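Local coordinates for protein guanine deaminase (Escherichia coli, PDB 6OHB) that catalyses the zinc-dependent hydrolytic deamination of guanine to xanthine and ammonia in purine degradation, at residues H197-F210 with L225-H237. Numbering follows the deposited sequence.
Sequences HKNGRLLYAITPRF and LKEEYPDTWVHTH. With ZN (zinc ion), chain E.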
ATOM      1  N   HIS A 197      12.511  33.234  -5.136  1.00 37.67           N
ATOM      2  CA  HIS A 197      11.590  33.471  -4.032  1.00 44.03           C
ATOM      3  C   HIS A 197      10.572  34.537  -4.427  1.00 50.84           C
ATOM      4  O   HIS A 197      10.936  35.635  -4.861  1.00 48.24           O
ATOM      5  CB  HIS A 197      12.346  33.880  -2.768  1.00 47.37           C
ATOM      6  CG  HIS A 197      11.475  33.964  -1.554  1.00 50.70           C
ATOM      7  ND1 HIS A 197      10.662  32.927  -1.151  1.00 47.69           N
ATOM      8  CD2 HIS A 197      11.280  34.965  -0.662  1.00 45.78           C
ATOM      9  CE1 HIS A 197      10.004  33.284  -0.061  1.00 47.86           C
ATOM     10  NE2 HIS A 197      10.362  34.514   0.258  1.00 47.23           N
ATOM     11  N   LYS A 198       9.291  34.196  -4.283  1.00 46.45           N
ATOM     12  CA  LYS A 198       8.170  35.033  -4.716  1.00 48.99           C
ATOM     13  C   LYS A 198       8.238  35.359  -6.210  1.00 48.16           C
ATOM     14  O   LYS A 198       7.691  36.368  -6.662  1.00 45.39           O
ATOM     15  CB  LYS A 198       8.088  36.321  -3.887  1.00 46.65           C
ATOM     16  CG  LYS A 198       7.845  36.089  -2.393  1.00 53.95           C
ATOM     17  CD  LYS A 198       6.888  37.129  -1.806  1.00 64.73           C
ATOM     18  CE  LYS A 198       7.445  38.547  -1.910  1.00 68.57           C
ATOM     19  NZ  LYS A 198       8.396  38.874  -0.803  1.00 68.19           N
ATOM     20  N   ASN A 199       8.861  34.486  -7.001  1.00 42.98           N
ATOM     21  CA  ASN A 199       8.775  34.565  -8.461  1.00 47.13           C
ATOM     22  C   ASN A 199       7.501  33.844  -8.890  1.00 44.97           C
ATOM     23  O   ASN A 199       7.448  32.613  -8.934  1.00 43.76           O
ATOM     24  CB  ASN A 199      10.016  33.960  -9.109  1.00 46.52           C
ATOM     25  CG  ASN A 199      10.026  34.103 -10.624  1.00 48.65           C
ATOM     26  OD1 ASN A 199       8.990  34.297 -11.256  1.00 51.57           O
ATOM     27  ND2 ASN A 199      11.209  33.992 -11.213  1.00 53.45           N
ATOM     28  N   GLY A 200       6.469  34.613  -9.211  1.00 45.92           N
ATOM     29  CA  GLY A 200       5.167  34.017  -9.451  1.00 39.36           C
ATOM     30  C   GLY A 200       4.640  33.410  -8.165  1.00 44.30           C
ATOM     31  O   GLY A 200       4.625  34.052  -7.108  1.00 47.91           O
ATOM     32  N   ARG A 201       4.208  32.155  -8.241  1.00 38.54           N
ATOM     33  CA  ARG A 201       3.722  31.437  -7.075  1.00 39.30           C
ATOM     34  C   ARG A 201       4.807  30.579  -6.436  1.00 40.74           C
ATOM     35  O   ARG A 201       4.519  29.814  -5.512  1.00 44.33           O
ATOM     36  CB  ARG A 201       2.511  30.576  -7.448  1.00 46.30           C
ATOM     37  CG  ARG A 201       1.297  31.365  -7.943  1.00 43.42           C
ATOM     38  CD  ARG A 201       0.242  30.432  -8.540  1.00 47.73           C
ATOM     39  NE  ARG A 201      -0.474  29.687  -7.505  1.00 38.89           N
ATOM     40  CZ  ARG A 201      -0.966  28.461  -7.656  1.00 39.94           C
ATOM     41  NH1 ARG A 201      -0.827  27.812  -8.805  1.00 39.48           N
ATOM     42  NH2 ARG A 201      -1.596  27.878  -6.648  1.00 41.36           N
ATOM     43  N   LEU A 202       6.047  30.704  -6.896  1.00 40.26           N
ATOM     44  CA  LEU A 202       7.144  29.923  -6.350  1.00 42.23           C
ATOM     45  C   LEU A 202       7.605  30.504  -5.019  1.00 42.80           C
ATOM     46  O   LEU A 202       7.451  31.699  -4.747  1.00 42.54           O
ATOM     47  CB  LEU A 202       8.314  29.885  -7.333  1.00 37.30           C
ATOM     48  CG  LEU A 202       7.998  29.298  -8.708  1.00 43.23           C
ATOM     49  CD1 LEU A 202       9.208  29.387  -9.623  1.00 46.44           C
ATOM     50  CD2 LEU A 202       7.524  27.853  -8.579  1.00 40.94           C
ATOM     51  N   LEU A 203       8.165  29.635  -4.180  1.00 39.75           N
ATOM     52  CA  LEU A 203       8.653  30.012  -2.861  1.00 40.48           C
ATOM     53  C   LEU A 203       9.918  29.221  -2.559  1.00 44.44           C
ATOM     54  O   LEU A 203      10.079  28.086  -3.015  1.00 38.96           O
ATOM     55  CB  LEU A 203       7.597  29.756  -1.776  1.00 34.44           C
ATOM     56  CG  LEU A 203       6.241  30.444  -1.962  1.00 45.62           C
ATOM     57  CD1 LEU A 203       5.166  29.805  -1.095  1.00 39.74           C
ATOM     58  CD2 LEU A 203       6.358  31.932  -1.668  1.00 45.26           C
ATOM     59  N   TYR A 204      10.814  29.825  -1.782  1.00 44.06           N
ATOM     60  CA  TYR A 204      12.097  29.211  -1.462  1.00 45.57           C
ATOM     61  C   TYR A 204      12.133  28.755  -0.008  1.00 41.34           C
ATOM     62  O   TYR A 204      11.605  29.426   0.882  1.00 45.09           O
ATOM     63  CB  TYR A 204      13.266  30.165  -1.737  1.00 45.90           C
ATOM     64  CG  TYR A 204      14.614  29.479  -1.614  1.00 47.42           C
ATOM     65  CD1 TYR A 204      15.237  29.340  -0.373  1.00 45.76           C
ATOM     66  CD2 TYR A 204      15.252  28.957  -2.729  1.00 41.19           C
ATOM     67  CE1 TYR A 204      16.453  28.703  -0.256  1.00 50.06           C
ATOM     68  CE2 TYR A 204      16.469  28.323  -2.618  1.00 46.13           C
ATOM     69  CZ  TYR A 204      17.064  28.196  -1.379  1.00 46.74           C
ATOM     70  OH  TYR A 204      18.276  27.563  -1.260  1.00 50.79           O
ATOM     71  N   ALA A 205      12.782  27.614   0.226  1.00 42.51           N
ATOM     72  CA  ALA A 205      12.983  27.070   1.561  1.00 42.64           C
ATOM     73  C   ALA A 205      14.472  26.893   1.816  1.00 45.55           C
ATOM     74  O   ALA A 205      15.163  26.248   1.023  1.00 45.22           O
ATOM     75  CB  ALA A 205      12.259  25.734   1.730  1.00 42.93           C
ATOM     76  N   ILE A 206      14.968  27.479   2.907  1.00 49.14           N
ATOM     77  CA  ILE A 206      16.333  27.211   3.343  1.00 47.54           C
ATOM     78  C   ILE A 206      16.397  25.766   3.813  1.00 49.02           C
ATOM     79  O   ILE A 206      15.719  25.380   4.772  1.00 47.22           O
ATOM     80  CB  ILE A 206      16.766  28.175   4.453  1.00 54.88           C
ATOM     81  CG1 ILE A 206      16.759  29.616   3.945  1.00 55.05           C
ATOM     82  CG2 ILE A 206      18.149  27.795   4.960  1.00 45.35           C
ATOM     83  CD1 ILE A 206      16.203  30.594   4.945  1.00 54.04           C
ATOM     84  N   THR A 207      17.208  24.958   3.136  1.00 44.98           N
ATOM     85  CA  THR A 207      17.115  23.504   3.228  1.00 51.37           C
ATOM     86  C   THR A 207      18.468  22.906   3.588  1.00 56.30           C
ATOM     87  O   THR A 207      19.223  22.460   2.712  1.00 49.89           O
ATOM     88  CB  THR A 207      16.590  22.920   1.913  1.00 51.98           C
ATOM     89  OG1 THR A 207      15.437  23.656   1.486  1.00 49.86           O
ATOM     90  CG2 THR A 207      16.202  21.482   2.083  1.00 49.63           C
ATOM     91  N   PRO A 208      18.816  22.893   4.875  1.00 55.61           N
ATOM     92  CA  PRO A 208      19.889  21.998   5.329  1.00 52.88           C
ATOM     93  C   PRO A 208      19.332  20.584   5.426  1.00 50.23           C
ATOM     94  O   PRO A 208      18.245  20.377   5.972  1.00 48.81           O
ATOM     95  CB  PRO A 208      20.270  22.559   6.703  1.00 52.06           C
ATOM     96  CG  PRO A 208      19.019  23.266   7.185  1.00 51.92           C
ATOM     97  CD  PRO A 208      18.274  23.733   5.963  1.00 45.74           C
ATOM     98  N   ARG A 209      20.076  19.611   4.890  1.00 51.41           N
ATOM     99  CA  ARG A 209      19.579  18.237   4.867  1.00 52.87           C
ATOM    100  C   ARG A 209      19.222  17.774   6.274  1.00 53.94           C
ATOM    101  O   ARG A 209      18.057  17.480   6.570  1.00 58.56           O
ATOM    102  CB  ARG A 209      20.607  17.300   4.229  1.00 54.84           C
ATOM    103  CG  ARG A 209      20.054  15.898   3.992  1.00 54.13           C
ATOM    104  CD  ARG A 209      21.055  14.975   3.328  1.00 56.25           C
ATOM    105  NE  ARG A 209      21.378  15.377   1.962  1.00 61.14           N
ATOM    106  CZ  ARG A 209      20.751  14.929   0.879  1.00 55.94           C
ATOM    107  NH1 ARG A 209      19.753  14.057   0.991  1.00 58.62           N
ATOM    108  NH2 ARG A 209      21.126  15.352  -0.319  1.00 57.19           N
ATOM    109  N   PHE A 210      20.214  17.716   7.156  1.00 50.35           N
ATOM    110  CA  PHE A 210      19.990  17.595   8.591  1.00 48.61           C
ATOM    111  C   PHE A 210      21.269  18.024   9.303  1.00 56.84           C
ATOM    112  O   PHE A 210      22.278  18.352   8.668  1.00 51.67           O
ATOM    113  CB  PHE A 210      19.558  16.176   8.996  1.00 55.76           C
ATOM    114  CG  PHE A 210      20.420  15.071   8.428  1.00 55.10           C
ATOM    115  CD1 PHE A 210      19.845  14.000   7.766  1.00 61.02           C
ATOM    116  CD2 PHE A 210      21.793  15.097   8.564  1.00 63.48           C
ATOM    117  CE1 PHE A 210      20.624  12.983   7.250  1.00 63.09           C
ATOM    118  CE2 PHE A 210      22.577  14.081   8.052  1.00 70.30           C
ATOM    119  CZ  PHE A 210      21.993  13.026   7.393  1.00 66.10           C
ATOM    120  N   LEU A 225      20.793  33.350   6.560  1.00 60.85           N
ATOM    121  CA  LEU A 225      19.846  33.420   5.450  1.00 54.95           C
ATOM    122  C   LEU A 225      18.424  33.615   5.955  1.00 53.34           C
ATOM    123  O   LEU A 225      17.659  34.404   5.386  1.00 57.63           O
ATOM    124  CB  LEU A 225      19.940  32.160   4.592  1.00 59.97           C
ATOM    125  CG  LEU A 225      21.151  32.090   3.662  1.00 60.50           C
ATOM    126  CD1 LEU A 225      21.431  30.657   3.258  1.00 52.89           C
ATOM    127  CD2 LEU A 225      20.947  32.974   2.441  1.00 62.01           C
ATOM    128  N   LYS A 226      18.054  32.915   7.030  1.00 49.80           N
ATOM    129  CA  LYS A 226      16.706  33.073   7.567  1.00 52.15           C
ATOM    130  C   LYS A 226      16.494  34.468   8.146  1.00 60.11           C
ATOM    131  O   LYS A 226      15.390  35.018   8.050  1.00 55.63           O
ATOM    132  CB  LYS A 226      16.426  32.010   8.630  1.00 50.40           C
ATOM    133  CG  LYS A 226      14.969  31.945   9.084  1.00 51.56           C
ATOM    134  CD  LYS A 226      14.027  31.872   7.888  1.00 55.51           C
ATOM    135  CE  LYS A 226      12.570  31.997   8.300  1.00 52.33           C
ATOM    136  NZ  LYS A 226      12.416  32.438   9.707  1.00 55.97           N
ATOM    137  N   GLU A 227      17.535  35.057   8.741  1.00 60.72           N
ATOM    138  CA  GLU A 227      17.409  36.408   9.281  1.00 56.15           C
ATOM    139  C   GLU A 227      17.338  37.460   8.178  1.00 57.74           C
ATOM    140  O   GLU A 227      16.687  38.497   8.353  1.00 55.52           O
ATOM    141  CB  GLU A 227      18.570  36.706  10.227  1.00 60.04           C
ATOM    142  CG  GLU A 227      18.367  36.168  11.631  1.00 60.95           C
ATOM    143  CD  GLU A 227      19.671  35.986  12.378  1.00 68.48           C
ATOM    144  OE1 GLU A 227      20.678  36.599  11.968  1.00 71.30           O
ATOM    145  OE2 GLU A 227      19.684  35.235  13.378  1.00 73.94           O
ATOM    146  N   GLU A 228      18.011  37.226   7.048  1.00 58.63           N
ATOM    147  CA  GLU A 228      17.971  38.186   5.947  1.00 54.24           C
ATOM    148  C   GLU A 228      16.690  38.080   5.127  1.00 58.98           C
ATOM    149  O   GLU A 228      16.276  39.064   4.502  1.00 56.46           O
ATOM    150  CB  GLU A 228      19.180  37.989   5.033  1.00 60.28           C
ATOM    151  CG  GLU A 228      20.485  38.500   5.608  1.00 64.72           C
ATOM    152  CD  GLU A 228      21.676  38.122   4.754  1.00 63.43           C
ATOM    153  OE1 GLU A 228      21.486  37.862   3.546  1.00 62.35           O
ATOM    154  OE2 GLU A 228      22.803  38.091   5.289  1.00 70.96           O
ATOM    155  N   TYR A 229      16.053  36.912   5.109  1.00 58.07           N
ATOM    156  CA  TYR A 229      14.831  36.687   4.340  1.00 54.50           C
ATOM    157  C   TYR A 229      13.812  36.006   5.239  1.00 51.92           C
ATOM    158  O   TYR A 229      13.577  34.796   5.131  1.00 55.37           O
ATOM    159  CB  TYR A 229      15.119  35.871   3.083  1.00 52.89           C
ATOM    160  CG  TYR A 229      16.147  36.528   2.203  1.00 52.94           C
ATOM    161  CD1 TYR A 229      15.782  37.526   1.312  1.00 51.68           C
ATOM    162  CD2 TYR A 229      17.485  36.166   2.272  1.00 57.45           C
ATOM    163  CE1 TYR A 229      16.716  38.139   0.508  1.00 59.43           C
ATOM    164  CE2 TYR A 229      18.430  36.774   1.469  1.00 57.26           C
ATOM    165  CZ  TYR A 229      18.039  37.760   0.589  1.00 58.15           C
ATOM    166  OH  TYR A 229      18.970  38.376  -0.216  1.00 62.63           O
ATOM    167  N   PRO A 230      13.169  36.762   6.130  1.00 55.52           N
ATOM    168  CA  PRO A 230      12.299  36.127   7.131  1.00 53.80           C
ATOM    169  C   PRO A 230      11.077  35.453   6.536  1.00 51.30           C
ATOM    170  O   PRO A 230      10.443  34.651   7.230  1.00 56.92           O
ATOM    171  CB  PRO A 230      11.895  37.293   8.048  1.00 56.95           C
ATOM    172  CG  PRO A 230      12.806  38.434   7.685  1.00 52.26           C
ATOM    173  CD  PRO A 230      13.197  38.228   6.264  1.00 52.66           C
ATOM    174  N   ASP A 231      10.719  35.746   5.287  1.00 51.27           N
ATOM    175  CA  ASP A 231       9.547  35.142   4.671  1.00 51.84           C
ATOM    176  C   ASP A 231       9.898  33.950   3.784  1.00 50.66           C
ATOM    177  O   ASP A 231       9.043  33.482   3.029  1.00 51.21           O
ATOM    178  CB  ASP A 231       8.741  36.192   3.893  1.00 51.97           C
ATOM    179  CG  ASP A 231       9.447  36.687   2.645  1.00 49.12           C
ATOM    180  OD1 ASP A 231      10.684  36.562   2.544  1.00 59.85           O
ATOM    181  OD2 ASP A 231       8.751  37.223   1.759  1.00 61.14           O
ATOM    182  N   THR A 232      11.128  33.449   3.858  1.00 51.40           N
ATOM    183  CA  THR A 232      11.408  32.178   3.215  1.00 53.04           C
ATOM    184  C   THR A 232      11.015  31.037   4.148  1.00 49.25           C
ATOM    185  O   THR A 232      10.717  31.229   5.330  1.00 45.39           O
ATOM    186  CB  THR A 232      12.885  32.050   2.829  1.00 47.07           C
ATOM    187  OG1 THR A 232      13.709  32.312   3.973  1.00 51.04           O
ATOM    188  CG2 THR A 232      13.239  33.005   1.701  1.00 46.80           C
ATOM    189  N   TRP A 233      11.008  29.833   3.601  1.00 51.17           N
ATOM    190  CA  TRP A 233      10.705  28.671   4.414  1.00 50.94           C
ATOM    191  C   TRP A 233      11.994  28.065   4.957  1.00 46.75           C
ATOM    192  O   TRP A 233      13.094  28.333   4.466  1.00 41.15           O
ATOM    193  CB  TRP A 233       9.910  27.646   3.598  1.00 46.83           C
ATOM    194  CG  TRP A 233       8.427  27.906   3.634  1.00 46.07           C
ATOM    195  CD1 TRP A 233       7.475  27.118   4.205  1.00 49.16           C
ATOM    196  CD2 TRP A 233       7.738  29.048   3.103  1.00 38.36           C
ATOM    197  NE1 TRP A 233       6.236  27.691   4.058  1.00 45.03           N
ATOM    198  CE2 TRP A 233       6.371  28.877   3.387  1.00 43.73           C
ATOM    199  CE3 TRP A 233       8.146  30.198   2.416  1.00 46.25           C
ATOM    200  CZ2 TRP A 233       5.404  29.814   3.007  1.00 45.68           C
ATOM    201  CZ3 TRP A 233       7.183  31.129   2.036  1.00 42.05           C
ATOM    202  CH2 TRP A 233       5.831  30.929   2.333  1.00 41.19           C
ATOM    203  N   VAL A 234      11.845  27.263   6.006  1.00 48.20           N
ATOM    204  CA  VAL A 234      12.915  26.418   6.520  1.00 45.49           C
ATOM    205  C   VAL A 234      12.424  24.981   6.432  1.00 48.22           C
ATOM    206  O   VAL A 234      11.271  24.696   6.765  1.00 46.17           O
ATOM    207  CB  VAL A 234      13.294  26.784   7.970  1.00 50.85           C
ATOM    208  CG1 VAL A 234      14.311  25.801   8.522  1.00 42.74           C
ATOM    209  CG2 VAL A 234      13.813  28.219   8.042  1.00 49.66           C
ATOM    210  N   HIS A 235      13.291  24.077   5.986  1.00 43.74           N
ATOM    211  CA  HIS A 235      12.868  22.708   5.713  1.00 46.59           C
ATOM    212  C   HIS A 235      14.017  21.764   6.027  1.00 44.03           C
ATOM    213  O   HIS A 235      15.071  21.853   5.391  1.00 44.12           O
ATOM    214  CB  HIS A 235      12.442  22.577   4.248  1.00 50.41           C
ATOM    215  CG  HIS A 235      11.860  21.246   3.902  1.00 47.88           C
ATOM    216  ND1 HIS A 235      11.820  20.764   2.611  1.00 43.76           N
ATOM    217  CD2 HIS A 235      11.283  20.297   4.678  1.00 40.11           C
ATOM    218  CE1 HIS A 235      11.242  19.577   2.607  1.00 43.96           C
ATOM    219  NE2 HIS A 235      10.909  19.270   3.848  1.00 43.08           N
ATOM    220  N   THR A 236      13.822  20.848   6.977  1.00 44.07           N
ATOM    221  CA  THR A 236      14.896  19.905   7.277  1.00 48.92           C
ATOM    222  C   THR A 236      14.319  18.628   7.872  1.00 45.71           C
ATOM    223  O   THR A 236      13.128  18.548   8.163  1.00 45.02           O
ATOM    224  CB  THR A 236      15.934  20.542   8.218  1.00 51.86           C
ATOM    225  OG1 THR A 236      17.095  19.708   8.288  1.00 49.78           O
ATOM    226  CG2 THR A 236      15.356  20.738   9.616  1.00 46.59           C
ATOM    227  N   HIS A 237      15.182  17.624   8.058  1.00 40.17           N
ATOM    228  CA  HIS A 237      14.799  16.360   8.683  1.00 42.40           C
ATOM    229  C   HIS A 237      15.050  16.433  10.195  1.00 45.84           C
ATOM    230  O   HIS A 237      15.973  17.115  10.647  1.00 40.38           O
ATOM    231  CB  HIS A 237      15.584  15.188   8.075  1.00 40.83           C
ATOM    232  CG  HIS A 237      15.212  14.841   6.657  1.00 44.67           C
ATOM    233  ND1 HIS A 237      15.819  15.414   5.557  1.00 41.54           N
ATOM    234  CD2 HIS A 237      14.341  13.925   6.165  1.00 42.33           C
ATOM    235  CE1 HIS A 237      15.319  14.885   4.453  1.00 46.65           C
ATOM    236  NE2 HIS A 237      14.417  13.982   4.793  1.00 45.34           N
TER
HETATM  237 ZN    ZN E 501      13.308  13.086   3.330  1.00 51.08          ZN
HETATM  238  O   HOH W   1      13.188  22.243   0.724  1.00 46.33           O
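Trp233 N donates an almost straight hydrogen bond to Tyr204 O (2.8 Å), the first of three joining strands 203-208 and 233-237 in parallel. Ile206 supplies the other two, its N giving to Trp233 O and its O taking from His235 N. Further along, Arg209 O is gripped twice by His237, from opposite faces of the carbonyl plane: by the backbone N and by ring ND1 at 3.2 Å, the oxygen lying in the imidazole plane. This second-shell bond fixes the ring's rotation while NE2 of His237 binds zinc at 2.0 Å. Thr236 OG1 lies within reach of Pro208 O and Arg209 O.

At the far end, Asp231 OD2 forms a salt bridge with Lys198 NZ (3.1 Å), and OD1 accepts a weak hydrogen bond from His197 NE2, carboxylate and ring nearly perpendicular. With Thr232 chi1 at 53°, OG1 lies between backbone N and carbonyl carbon, donating to Tyr229 O, and CG2 sits over one face of that imidazole, 3.5 Å from its centroid, in a CH-pi contact; Lys198 CG covers the other.

Among apolar contacts, Leu203 CD1 meets the six-membered ring of Trp233 off-centre, and Ala205 CB touches Trp233 CB (3.6 Å). On the other face, Ile206 CD1 lies between Thr232 OG1, at 3.2 Å, and the last turn of helix 216-228 at Leu225 and Lys226.

Strands 203-208 and 233-238, with intervening helix 216-228, form a beta-alpha-beta unit of the amidohydrolase TIM barrel. Strands 164-169 and 272-274 flank the pair, helix 182-196 packs against Tyr204 and Leu225, and His82, His84 and Asp327 also bind the zinc.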